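Local coordinates for protein chlorella virus DNA ligase-adenylate (Chlorella virus, PDB 1FVI) that probably seals nicks in DNA as an ATP-dependent ligase, here caught as the covalent enzyme-adenylate with AMP joined to its active-site lysine, at residues A23-A28 against L148-D153; Q35-M38 against K44-R47; I67-E70 against D76-S79; Y99-P104 against V112-N117; P123-L126 against K132-P135. The protein carries 1 engineered substitution. One frame throughout, in Å; residues are numbered along the deposited sequence.

Interaction 1: residues A23-A28 against L148-D153; sequences ATPKIA and LQYERD. Engineered in segment 23-28: Ala28 (natural residue Asp). With AMP (adenosine monophosphate), chain C.
This is a buried helix-on-sheet contact in the nucleotidyltransferase domain, where Tyr150 of helix 144-156 lies against the back of strand 21-25, which leads to the adenylated Lys26. With CG anti to the backbone N (chi1 -174°), the Tyr150 ring reaches out to the strand; its CE2 meets Ala23 CB obliquely at 3.6 Å, and Thr24 O sits at the ring edge, in plane. The phenol oxygen ends against backbone and proline ring, Tyr150 OH lying 3.4 Å from Pro25 CD. The Thr24 side chain starts away from the helix, and its OG1 meets the nucleotide: AMP N6 donates to Thr24 OG1 at 2.9 Å and to Pro25 O at 3.1 Å. Ile27 N gives a straight bond to AMP N7 (3.0 Å, 167°), so the adenine is read along its amino and N7 side. Lys26 runs extended and bends only at its last torsion, where NZ is bonded to AMP P at 1.5 Å, the phosphoramidate of the ligase-adenylate. The strand and helix segments run nearly parallel, 20° apart. Strands 139-141 and 162-165 flank strand 21-25, and Tyr150 touches both through Val139, Ile141 and Val162.

Interaction 2: residues Q35-M38 against K44-R47; sequences QTQM and KPIR
The chain leading into the short strand 38-39 and the loop that follows it are joined by one backbone bond, Ile46 N to Met38 O at 2.9 Å and 165°, with the CA atoms of these two residues 5.7 Å apart. The same oxygen also takes a CA-H...O contact from Pro45 CA at 3.4 Å, so two neighbouring residues of 44-47 converge on Met38 O. Beneath this bond the side chains of Met38 and Ile46 meet at their roots: Met38 CB and Ile46 CG1 lie 3.5 Å apart, a close fit for two carbons. Ile46 CG1 is anti to its carbonyl carbon (chi1 -65°), which brings this branch beside both Met38 O and Met38 CB. The Met38 thioether, bent at both of its outer torsions, leads away from Ile46. On the more exposed side, the extended Gln37 chain brings its end up to Pro45 CB. Within 35-38 the chain folds tightly on itself, Gln37 N bonding to Gln35 O at 2.8 Å. Helix 49-58 closes the arrangement: Asn52 accepts from Met38 N and donates to Ile46 O, tying both segments to one side chain, while Met38 packs on Leu55 and Thr56 of that helix and on Ser32 of strand 30-34.

Interaction 3: residues I67-E70 against D76-S79; sequences ISIE and DTTS
The end of strand 63-68 passes the first turns of helix 74-82 with the CA atoms of Ile69 and Thr77 5.5 Å apart, and the helix packs over the strand chiefly by way of Thr77. The arrangement is a strand-turn-helix connection in the adenylation domain: the chain leaves the sheet at Ile69, loops round, and returns as a helix resting on the strand it has just left. Thr77 divides its two branches between polar and apolar duties. Its CG2, anti to the backbone N (chi1 -68° for OG1), lies over the strand backbone, 3.7 Å from Ser68 CA and 3.9 Å from Ile67 O. Its OG1 points to the strand end and accepts from Ile69 N at 3.2 Å in a nearly straight bond (167°), which gives a partner to an amide at the point where the strand gives way to loop. Ile69 and Thr77 run past one another in opposite senses; Ile69 CD1 reaches Thr77 CA at 4.0 Å, laying the isoleucine along the helix backbone, and the side chain also touches Ala80. Thr77 also touches Ile30 of the neighbouring strand 30-34, and Asp76, on the exposed side, is hydrogen-bonded to Thr73. Glu70 forms a salt bridge with Lys132 of strand 131-135. On the polar side of the contact Thr77 OG1 has a weak bond to Thr73 O, and a water bridges Ile69 O and Thr77 OG1, 2.7 Å from that hydroxyl.

Interaction 4: residues Y99-P104 against V112-N117; sequences YVTDDP and VEDMKN
The Tyr99 ring has Thr101 OG1 over one face, 3.1 Å above the plane and displaced toward the rim, while the backbone of helix 108-121 comes to its edge, Asp114 C lying in plane and Met115 N near it. The motif is a strand-loop-helix connection in the adenylation domain: strand 92-99 ends at Tyr99, and the following loop leads into the helix that packs back against this tyrosine. Ring atom Tyr99 CD2 does most of the touching, 3.6 Å from Met115 N and equally 3.6 Å from Asp114 CB, which approaches obliquely. A chi1 near trans (-175°) swings the Tyr99 ring alongside the helix at the level of Asp114. The ring and the Asp114 carboxylate stand nearly perpendicular, their planes 82° apart; it is the aspartate CB that touches the ring. Nearer the sheet, Tyr99 CB faces Met115 CB at 4.2 Å; from there the methionine chain leads away from the loop and is buried. Thr101 crosses Asp114 at about a right angle, with Thr101 OG1 3.8 Å from Asp114 OD2. That carboxylate has its stronger partner in Lys106, a salt bridge to the segment between loop and helix. Tyr99 also rests on Pro60, and Val100 is joined to Gly62 through the backbone. A water lies between loop and helix, 2.6 Å from Tyr99 O and 2.8 Å from Asp114 OD2.

Interaction 5: residues P123-L126 against K132-P135; sequences PHIL and KIIP
Ile133 N donates at 3.0 Å to a water that lies 2.7 Å from Ile125 O, so the edge of the strand and the 3-10 turn meet here through solvent. A second water sits between Leu126 O and Ile133 O, 2.9 Å from the latter. Beside these bridges, Ile133 pushes its CG1 branch up to the same turn carbonyl, 3.4 Å from Ile125 O, and runs alongside Ile125 in the same direction, touching it through Ile125 CG2 and Ile133 CG1. Strand 131-135 is the outermost strand of a mixed five-stranded sheet in the adenylation domain; its other edge is bonded to strand 92-99, and the turn 123-126 follows helix 108-121. Leu126, whose chi1 of -55° sets CG beside the backbone N, sends CD2 over the strand, 3.5 Å from Ile133 O and 3.7 Å from Pro135 CG, crossing the proline obliquely. Ile119 of helix 108-121 touches both Leu126 and Pro135. On the inner side, Leu58 of helix 49-58 meets both Ile125 and Ile133.

All five contacts lie in the adenylation domain, and interactions 2 to 5 are nested inside the long loop closed by interaction 1, which joins residues distant in sequence and whose segment 23-28 binds AMP. Interactions 1 and 3 are buried, whereas 2, 4 and 5 are partly buried. Interactions 3 and 5 reach the same sheet and are joined directly by Glu70 and Lys132; interaction 4 packs on helix 108-121 and interaction 5 on the turn just after it. Direct hydrogen bonds cross the contact in 2, between backbones, and in 3, from backbone to a threonine hydroxyl; in 4 and 5 waters mediate, and in 1 the tyrosine makes van der Waals contacts.

Interaction 1: residues A23-A28 against L148-D153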
# COMPACT_ATOMS: atom_id res chain seq x y z
N ALA A 23 4.26 11.23 1.69
CA ALA A 23 3.40 10.18 1.15
C ALA A 23 3.64 8.75 1.62
O ALA A 23 4.74 8.39 2.02
CB ALA A 23 3.44 10.23 -0.39
N THR A 24 2.58 7.96 1.60
CA THR A 24 2.64 6.55 1.97
C THR A 24 1.72 5.82 0.99
O THR A 24 0.99 6.46 0.23
CB THR A 24 2.19 6.28 3.45
OG1 THR A 24 0.91 6.88 3.70
CG2 THR A 24 3.24 6.79 4.46
N PRO A 25 1.82 4.48 0.93
CA PRO A 25 0.98 3.71 0.02
C PRO A 25 -0.44 3.49 0.51
O PRO A 25 -0.67 3.27 1.70
CB PRO A 25 1.73 2.39 -0.10
CG PRO A 25 2.32 2.23 1.25
CD PRO A 25 2.85 3.62 1.55
N LYS A 26 -1.39 3.60 -0.41
CA LYS A 26 -2.79 3.38 -0.07
C LYS A 26 -2.97 1.85 0.07
O LYS A 26 -2.88 1.09 -0.90
CB LYS A 26 -3.70 3.94 -1.17
CG LYS A 26 -5.19 4.04 -0.84
CD LYS A 26 -5.92 4.72 -1.99
CE LYS A 26 -7.37 5.11 -1.68
NZ LYS A 26 -8.28 3.95 -1.41
N ILE A 27 -3.16 1.40 1.31
CA ILE A 27 -3.34 -0.02 1.60
C ILE A 27 -4.81 -0.47 1.58
O ILE A 27 -5.72 0.21 2.11
CB ILE A 27 -2.70 -0.38 2.99
CG1 ILE A 27 -1.23 -0.01 3.00
CG2 ILE A 27 -2.90 -1.86 3.32
CD1 ILE A 27 -0.73 0.35 4.36
N ALA A 28 -5.03 -1.61 0.94
CA ALA A 28 -6.33 -2.24 0.86
C ALA A 28 -6.30 -3.20 2.05
O ALA A 28 -5.64 -4.24 2.01
CB ALA A 28 -6.47 -3.02 -0.45
N LEU A 148 3.65 11.38 -9.15
CA LEU A 148 3.26 10.37 -10.13
C LEU A 148 4.23 9.16 -10.16
O LEU A 148 3.78 8.01 -10.24
CB LEU A 148 3.17 11.01 -11.51
CG LEU A 148 2.00 11.99 -11.53
CD1 LEU A 148 2.08 12.86 -12.74
CD2 LEU A 148 0.69 11.22 -11.46
N GLN A 149 5.53 9.42 -10.10
CA GLN A 149 6.52 8.34 -10.09
C GLN A 149 6.25 7.49 -8.85
O GLN A 149 6.36 6.26 -8.90
CB GLN A 149 7.94 8.89 -10.05
CG GLN A 149 8.31 9.76 -11.25
CD GLN A 149 9.74 10.29 -11.21
OE1 GLN A 149 10.60 9.81 -11.95
NE2 GLN A 149 10.00 11.29 -10.37
N TYR A 150 5.85 8.15 -7.77
CA TYR A 150 5.55 7.46 -6.52
C TYR A 150 4.32 6.53 -6.65
O TYR A 150 4.34 5.40 -6.14
CB TYR A 150 5.36 8.48 -5.38
CG TYR A 150 5.17 7.80 -4.05
CD1 TYR A 150 6.23 7.09 -3.47
CD2 TYR A 150 3.94 7.81 -3.40
CE1 TYR A 150 6.06 6.41 -2.28
CE2 TYR A 150 3.76 7.12 -2.20
CZ TYR A 150 4.82 6.42 -1.66
OH TYR A 150 4.67 5.66 -0.54
N GLU A 151 3.28 7.00 -7.36
CA GLU A 151 2.06 6.20 -7.56
C GLU A 151 2.40 4.97 -8.39
O GLU A 151 1.94 3.87 -8.08
CB GLU A 151 0.93 7.01 -8.24
CG GLU A 151 -0.36 6.16 -8.42
CD GLU A 151 -1.63 6.95 -8.78
OE1 GLU A 151 -2.60 6.31 -9.24
OE2 GLU A 151 -1.68 8.18 -8.60
N ARG A 152 3.18 5.16 -9.47
CA ARG A 152 3.63 4.07 -10.32
C ARG A 152 4.37 3.02 -9.46
O ARG A 152 4.09 1.82 -9.54
CB ARG A 152 4.60 4.61 -11.38
CG ARG A 152 5.34 3.52 -12.17
CD ARG A 152 6.69 4.02 -12.69
NE ARG A 152 7.58 4.47 -11.62
CZ ARG A 152 8.62 5.28 -11.79
NH1 ARG A 152 8.94 5.73 -12.99
NH2 ARG A 152 9.32 5.70 -10.74
N ASP A 153 5.29 3.49 -8.63
CA ASP A 153 6.06 2.61 -7.75
C ASP A 153 5.16 1.83 -6.82
O ASP A 153 5.24 0.60 -6.72
CB ASP A 153 7.04 3.43 -6.91
CG ASP A 153 8.25 3.87 -7.70
OD1 ASP A 153 8.49 3.30 -8.79
OD2 ASP A 153 8.98 4.79 -7.24
P AMP C . -9.57 4.08 -0.71
O1P AMP C . -10.57 5.00 -1.25
O3P AMP C . -10.48 2.78 -0.56
O5' AMP C . -9.27 4.42 0.72
C5' AMP C . -8.39 3.50 1.55
C4' AMP C . -8.72 3.54 3.02
O4' AMP C . -7.59 2.98 3.70
C3' AMP C . -8.92 4.96 3.58
O3' AMP C . -9.95 5.07 4.56
C2' AMP C . -7.63 5.28 4.26
O2' AMP C . -7.86 6.13 5.38
C1' AMP C . -7.03 3.90 4.60
N9 AMP C . -5.59 3.90 4.40
C8 AMP C . -4.90 2.96 3.67
N7 AMP C . -3.63 3.22 3.67
C5 AMP C . -3.43 4.37 4.42
C6 AMP C . -2.30 5.12 4.77
N6 AMP C . -1.05 4.79 4.36
N1 AMP C . -2.51 6.21 5.53
C2 AMP C . -3.73 6.52 5.92
N3 AMP C . -4.89 5.91 5.67
C4 AMP C . -4.71 4.80 4.89

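Interaction 2: residues Q35-M38 against K44-R47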
# COMPACT_ATOMS: atom_id res chain seq x y z
N GLN A 35 -6.22 0.88 21.03
CA GLN A 35 -6.77 1.66 22.12
C GLN A 35 -7.32 0.65 23.12
O GLN A 35 -8.48 0.21 23.01
CB GLN A 35 -7.86 2.60 21.62
CG GLN A 35 -8.28 3.62 22.65
CD GLN A 35 -8.58 4.96 22.05
OE1 GLN A 35 -9.72 5.24 21.67
NE2 GLN A 35 -7.57 5.79 21.93
N THR A 36 -6.44 0.24 24.05
CA THR A 36 -6.69 -0.73 25.11
C THR A 36 -6.57 -2.12 24.47
O THR A 36 -5.92 -3.02 25.00
CB THR A 36 -8.07 -0.53 25.78
OG1 THR A 36 -8.28 0.87 26.03
CG2 THR A 36 -8.14 -1.28 27.12
N GLN A 37 -7.21 -2.27 23.31
CA GLN A 37 -7.18 -3.48 22.49
C GLN A 37 -7.31 -3.02 21.03
O GLN A 37 -7.49 -1.82 20.77
CB GLN A 37 -8.33 -4.41 22.84
CG GLN A 37 -9.71 -3.84 22.58
CD GLN A 37 -10.82 -4.82 22.90
OE1 GLN A 37 -11.93 -4.42 23.24
NE2 GLN A 37 -10.52 -6.12 22.79
N MET A 38 -7.20 -3.94 20.07
CA MET A 38 -7.33 -3.55 18.66
C MET A 38 -8.78 -3.30 18.27
O MET A 38 -9.66 -4.13 18.51
CB MET A 38 -6.70 -4.58 17.72
CG MET A 38 -5.21 -4.77 17.93
SD MET A 38 -4.23 -3.25 18.12
CE MET A 38 -4.08 -2.65 16.45
N LYS A 44 -15.10 -0.72 17.25
CA LYS A 44 -15.56 -1.90 17.95
C LYS A 44 -14.36 -2.85 17.91
O LYS A 44 -13.54 -2.79 16.99
CB LYS A 44 -16.79 -2.47 17.26
CG LYS A 44 -18.02 -1.56 17.42
CD LYS A 44 -18.56 -1.64 18.87
CE LYS A 44 -19.49 -0.48 19.26
NZ LYS A 44 -18.76 0.73 19.72
N PRO A 45 -14.18 -3.68 18.94
CA PRO A 45 -13.02 -4.59 18.91
C PRO A 45 -12.92 -5.53 17.71
O PRO A 45 -13.95 -5.91 17.13
CB PRO A 45 -13.15 -5.35 20.24
CG PRO A 45 -14.61 -5.22 20.61
CD PRO A 45 -14.92 -3.81 20.21
N ILE A 46 -11.68 -5.80 17.30
CA ILE A 46 -11.35 -6.71 16.19
C ILE A 46 -11.89 -8.10 16.56
O ILE A 46 -11.57 -8.63 17.63
CB ILE A 46 -9.81 -6.78 15.98
CG1 ILE A 46 -9.26 -5.42 15.54
CG2 ILE A 46 -9.43 -7.84 15.00
CD1 ILE A 46 -9.93 -4.84 14.31
N ARG A 47 -12.70 -8.66 15.67
CA ARG A 47 -13.34 -9.96 15.89
C ARG A 47 -12.38 -11.13 16.07
O ARG A 47 -12.67 -12.06 16.83
CB ARG A 47 -14.31 -10.25 14.74
CG ARG A 47 -15.48 -9.28 14.67
CD ARG A 47 -16.79 -9.93 15.08
NE ARG A 47 -16.75 -10.42 16.45
CZ ARG A 47 -17.29 -11.56 16.85
NH1 ARG A 47 -17.91 -12.35 15.99
NH2 ARG A 47 -17.18 -11.93 18.12

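Interaction 3: residues I67-E70 against D76-S79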
# COMPACT_ATOMS: atom_id res chain seq x y z
N ILE A 67 -4.38 -3.75 8.87
CA ILE A 67 -4.11 -5.18 8.97
C ILE A 67 -4.34 -5.74 7.56
O ILE A 67 -5.25 -5.29 6.85
CB ILE A 67 -5.09 -5.90 9.95
CG1 ILE A 67 -5.09 -5.20 11.32
CG2 ILE A 67 -4.73 -7.40 10.08
CD1 ILE A 67 -6.20 -5.67 12.26
N SER A 68 -3.50 -6.69 7.16
CA SER A 68 -3.63 -7.31 5.86
C SER A 68 -2.80 -8.57 5.78
O SER A 68 -1.76 -8.66 6.40
CB SER A 68 -3.18 -6.36 4.75
OG SER A 68 -1.84 -5.97 4.97
N ILE A 69 -3.32 -9.56 5.05
CA ILE A 69 -2.62 -10.82 4.81
C ILE A 69 -1.94 -10.58 3.46
O ILE A 69 -2.60 -10.52 2.41
CB ILE A 69 -3.60 -12.00 4.73
CG1 ILE A 69 -4.44 -12.06 6.00
CG2 ILE A 69 -2.83 -13.29 4.55
CD1 ILE A 69 -5.46 -13.18 6.03
N GLU A 70 -0.62 -10.41 3.51
CA GLU A 70 0.21 -10.10 2.35
C GLU A 70 -0.19 -10.45 0.92
O GLU A 70 -0.54 -9.55 0.15
CB GLU A 70 1.66 -10.54 2.60
CG GLU A 70 2.32 -9.85 3.80
CD GLU A 70 2.47 -8.34 3.65
OE1 GLU A 70 1.52 -7.66 3.20
OE2 GLU A 70 3.55 -7.83 4.03
N ASP A 76 -10.33 -12.20 1.65
CA ASP A 76 -9.74 -13.19 2.54
C ASP A 76 -9.34 -12.49 3.82
O ASP A 76 -9.70 -12.91 4.92
CB ASP A 76 -8.54 -13.85 1.88
CG ASP A 76 -8.93 -14.77 0.74
OD1 ASP A 76 -10.01 -15.41 0.82
OD2 ASP A 76 -8.14 -14.87 -0.23
N THR A 77 -8.60 -11.39 3.66
CA THR A 77 -8.15 -10.56 4.77
C THR A 77 -9.36 -10.16 5.61
O THR A 77 -9.35 -10.31 6.83
CB THR A 77 -7.45 -9.28 4.24
OG1 THR A 77 -6.22 -9.63 3.59
CG2 THR A 77 -7.16 -8.30 5.38
N THR A 78 -10.41 -9.68 4.96
CA THR A 78 -11.63 -9.24 5.63
C THR A 78 -12.24 -10.30 6.55
O THR A 78 -12.64 -9.99 7.67
CB THR A 78 -12.69 -8.80 4.62
OG1 THR A 78 -12.19 -7.70 3.84
CG2 THR A 78 -13.96 -8.37 5.35
N SER A 79 -12.31 -11.54 6.08
CA SER A 79 -12.90 -12.62 6.85
C SER A 79 -11.98 -13.11 7.95
O SER A 79 -12.45 -13.60 8.98
CB SER A 79 -13.29 -13.78 5.93
OG SER A 79 -12.21 -14.14 5.09
O HOH W 1 -4.53 -9.07 1.61

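Interaction 4: residues Y99-P104 against V112-N117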
# COMPACT_ATOMS: atom_id res chain seq x y z
N TYR A 99 0.89 7.09 15.19
CA TYR A 99 1.07 6.87 16.62
C TYR A 99 0.74 8.15 17.37
O TYR A 99 1.51 9.11 17.30
CB TYR A 99 2.56 6.56 16.87
CG TYR A 99 2.92 6.20 18.30
CD1 TYR A 99 1.97 5.66 19.17
CD2 TYR A 99 4.24 6.30 18.74
CE1 TYR A 99 2.32 5.23 20.44
CE2 TYR A 99 4.60 5.87 20.01
CZ TYR A 99 3.63 5.33 20.85
OH TYR A 99 3.99 4.86 22.10
N VAL A 100 -0.38 8.17 18.09
CA VAL A 100 -0.71 9.38 18.82
C VAL A 100 0.07 9.59 20.11
O VAL A 100 0.51 10.70 20.35
CB VAL A 100 -2.23 9.61 18.99
CG1 VAL A 100 -2.52 10.77 19.99
CG2 VAL A 100 -2.82 9.99 17.65
N THR A 101 0.29 8.55 20.92
CA THR A 101 1.06 8.70 22.17
C THR A 101 0.22 9.44 23.23
O THR A 101 -0.19 8.85 24.22
CB THR A 101 2.46 9.41 21.92
OG1 THR A 101 3.47 8.43 21.64
CG2 THR A 101 2.92 10.26 23.09
N ASP A 102 -0.05 10.72 22.99
CA ASP A 102 -0.85 11.52 23.91
C ASP A 102 -1.59 12.60 23.14
O ASP A 102 -2.75 12.43 22.76
CB ASP A 102 0.06 12.16 24.98
CG ASP A 102 -0.63 13.30 25.74
OD1 ASP A 102 0.01 14.36 25.92
OD2 ASP A 102 -1.80 13.16 26.15
N ASP A 103 -0.86 13.67 22.85
CA ASP A 103 -1.37 14.85 22.18
C ASP A 103 -1.58 14.72 20.68
O ASP A 103 -0.63 14.74 19.91
CB ASP A 103 -0.43 16.01 22.48
CG ASP A 103 -0.84 17.30 21.82
OD1 ASP A 103 0.06 17.99 21.31
OD2 ASP A 103 -2.06 17.62 21.82
N PRO A 104 -2.85 14.64 20.24
CA PRO A 104 -3.19 14.52 18.81
C PRO A 104 -2.77 15.76 18.01
O PRO A 104 -2.64 15.71 16.79
CB PRO A 104 -4.72 14.35 18.83
CG PRO A 104 -5.13 15.05 20.09
CD PRO A 104 -4.07 14.59 21.06
N VAL A 112 5.40 10.44 13.73
CA VAL A 112 6.12 9.42 12.98
C VAL A 112 7.46 9.16 13.65
O VAL A 112 7.89 8.01 13.75
CB VAL A 112 6.35 9.85 11.51
CG1 VAL A 112 7.30 8.89 10.81
CG2 VAL A 112 5.02 9.90 10.77
N GLU A 113 8.10 10.23 14.13
CA GLU A 113 9.38 10.11 14.83
C GLU A 113 9.20 9.35 16.14
O GLU A 113 10.10 8.65 16.58
CB GLU A 113 9.96 11.49 15.09
CG GLU A 113 11.36 11.47 15.65
CD GLU A 113 12.37 10.84 14.72
OE1 GLU A 113 13.36 10.28 15.24
OE2 GLU A 113 12.18 10.91 13.47
N ASP A 114 8.04 9.52 16.77
CA ASP A 114 7.73 8.80 18.00
C ASP A 114 7.70 7.29 17.69
O ASP A 114 8.25 6.47 18.44
CB ASP A 114 6.35 9.20 18.55
CG ASP A 114 6.38 10.51 19.33
OD1 ASP A 114 7.46 10.99 19.72
OD2 ASP A 114 5.28 11.05 19.56
N MET A 115 7.02 6.93 16.60
CA MET A 115 6.91 5.53 16.16
C MET A 115 8.30 4.99 15.90
O MET A 115 8.64 3.90 16.34
CB MET A 115 6.07 5.43 14.88
CG MET A 115 6.18 4.08 14.12
SD MET A 115 5.04 3.90 12.68
CE MET A 115 5.71 5.13 11.53
N LYS A 116 9.12 5.78 15.20
CA LYS A 116 10.47 5.37 14.87
C LYS A 116 11.30 5.08 16.12
O LYS A 116 11.95 4.02 16.21
CB LYS A 116 11.17 6.43 14.02
CG LYS A 116 10.67 6.50 12.60
CD LYS A 116 11.41 7.55 11.80
CE LYS A 116 12.88 7.19 11.65
NZ LYS A 116 13.65 8.25 10.93
N ASN A 117 11.23 6.00 17.08
CA ASN A 117 11.96 5.86 18.34
C ASN A 117 11.47 4.69 19.17
O ASN A 117 12.27 3.96 19.75
CB ASN A 117 11.92 7.15 19.15
CG ASN A 117 12.86 8.21 18.60
OD1 ASN A 117 12.43 9.29 18.19
ND2 ASN A 117 14.15 7.89 18.57
O HOH W 2 2.57 10.85 18.92

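Interaction 5: residues P123-L126 against K132-P135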
# COMPACT_ATOMS: atom_id res chain seq x y z
N PRO A 123 13.17 -3.12 19.06
CA PRO A 123 13.42 -3.67 17.71
C PRO A 123 12.78 -5.03 17.44
O PRO A 123 12.32 -5.30 16.33
CB PRO A 123 14.95 -3.77 17.66
CG PRO A 123 15.44 -2.95 18.82
CD PRO A 123 14.40 -3.14 19.86
N HIS A 124 12.79 -5.87 18.46
CA HIS A 124 12.26 -7.23 18.39
C HIS A 124 10.83 -7.31 17.89
O HIS A 124 10.39 -8.38 17.48
CB HIS A 124 12.34 -7.87 19.78
CG HIS A 124 11.76 -7.02 20.87
ND1 HIS A 124 12.37 -5.86 21.30
CD2 HIS A 124 10.62 -7.15 21.58
CE1 HIS A 124 11.62 -5.30 22.24
NE2 HIS A 124 10.55 -6.06 22.43
N ILE A 125 10.12 -6.19 17.94
CA ILE A 125 8.72 -6.15 17.51
C ILE A 125 8.60 -6.38 16.00
O ILE A 125 7.59 -6.88 15.51
CB ILE A 125 8.05 -4.85 17.95
CG1 ILE A 125 8.27 -4.62 19.45
CG2 ILE A 125 6.57 -4.90 17.66
CD1 ILE A 125 7.65 -5.67 20.36
N LEU A 126 9.66 -6.06 15.28
CA LEU A 126 9.67 -6.24 13.84
C LEU A 126 10.02 -7.70 13.54
O LEU A 126 9.85 -8.17 12.42
CB LEU A 126 10.71 -5.29 13.22
CG LEU A 126 10.60 -3.78 13.50
CD1 LEU A 126 11.71 -3.05 12.77
CD2 LEU A 126 9.24 -3.21 13.10
N LYS A 132 3.70 -9.62 11.13
CA LYS A 132 4.74 -8.80 10.53
C LYS A 132 4.40 -7.32 10.74
O LYS A 132 3.43 -6.81 10.17
CB LYS A 132 4.85 -9.13 9.04
CG LYS A 132 5.99 -8.46 8.32
CD LYS A 132 5.83 -8.66 6.83
CE LYS A 132 6.95 -8.02 6.03
NZ LYS A 132 6.75 -8.26 4.57
N ILE A 133 5.14 -6.66 11.63
CA ILE A 133 4.91 -5.24 11.90
C ILE A 133 5.71 -4.45 10.88
O ILE A 133 6.94 -4.53 10.83
CB ILE A 133 5.37 -4.83 13.33
CG1 ILE A 133 4.62 -5.63 14.39
CG2 ILE A 133 5.15 -3.32 13.55
CD1 ILE A 133 3.16 -5.44 14.36
N ILE A 134 4.99 -3.71 10.05
CA ILE A 134 5.62 -2.91 9.01
C ILE A 134 5.44 -1.41 9.23
O ILE A 134 4.35 -0.88 9.06
CB ILE A 134 5.08 -3.28 7.61
CG1 ILE A 134 5.32 -4.77 7.32
CG2 ILE A 134 5.76 -2.42 6.56
CD1 ILE A 134 4.70 -5.26 6.04
N PRO A 135 6.51 -0.73 9.65
CA PRO A 135 6.46 0.72 9.89
C PRO A 135 6.30 1.46 8.56
O PRO A 135 7.12 1.29 7.65
CB PRO A 135 7.83 1.02 10.53
CG PRO A 135 8.26 -0.30 11.11
CD PRO A 135 7.82 -1.27 10.05
O HOH W 3 6.87 -8.33 13.40
O HOH W 4 8.43 -6.96 10.76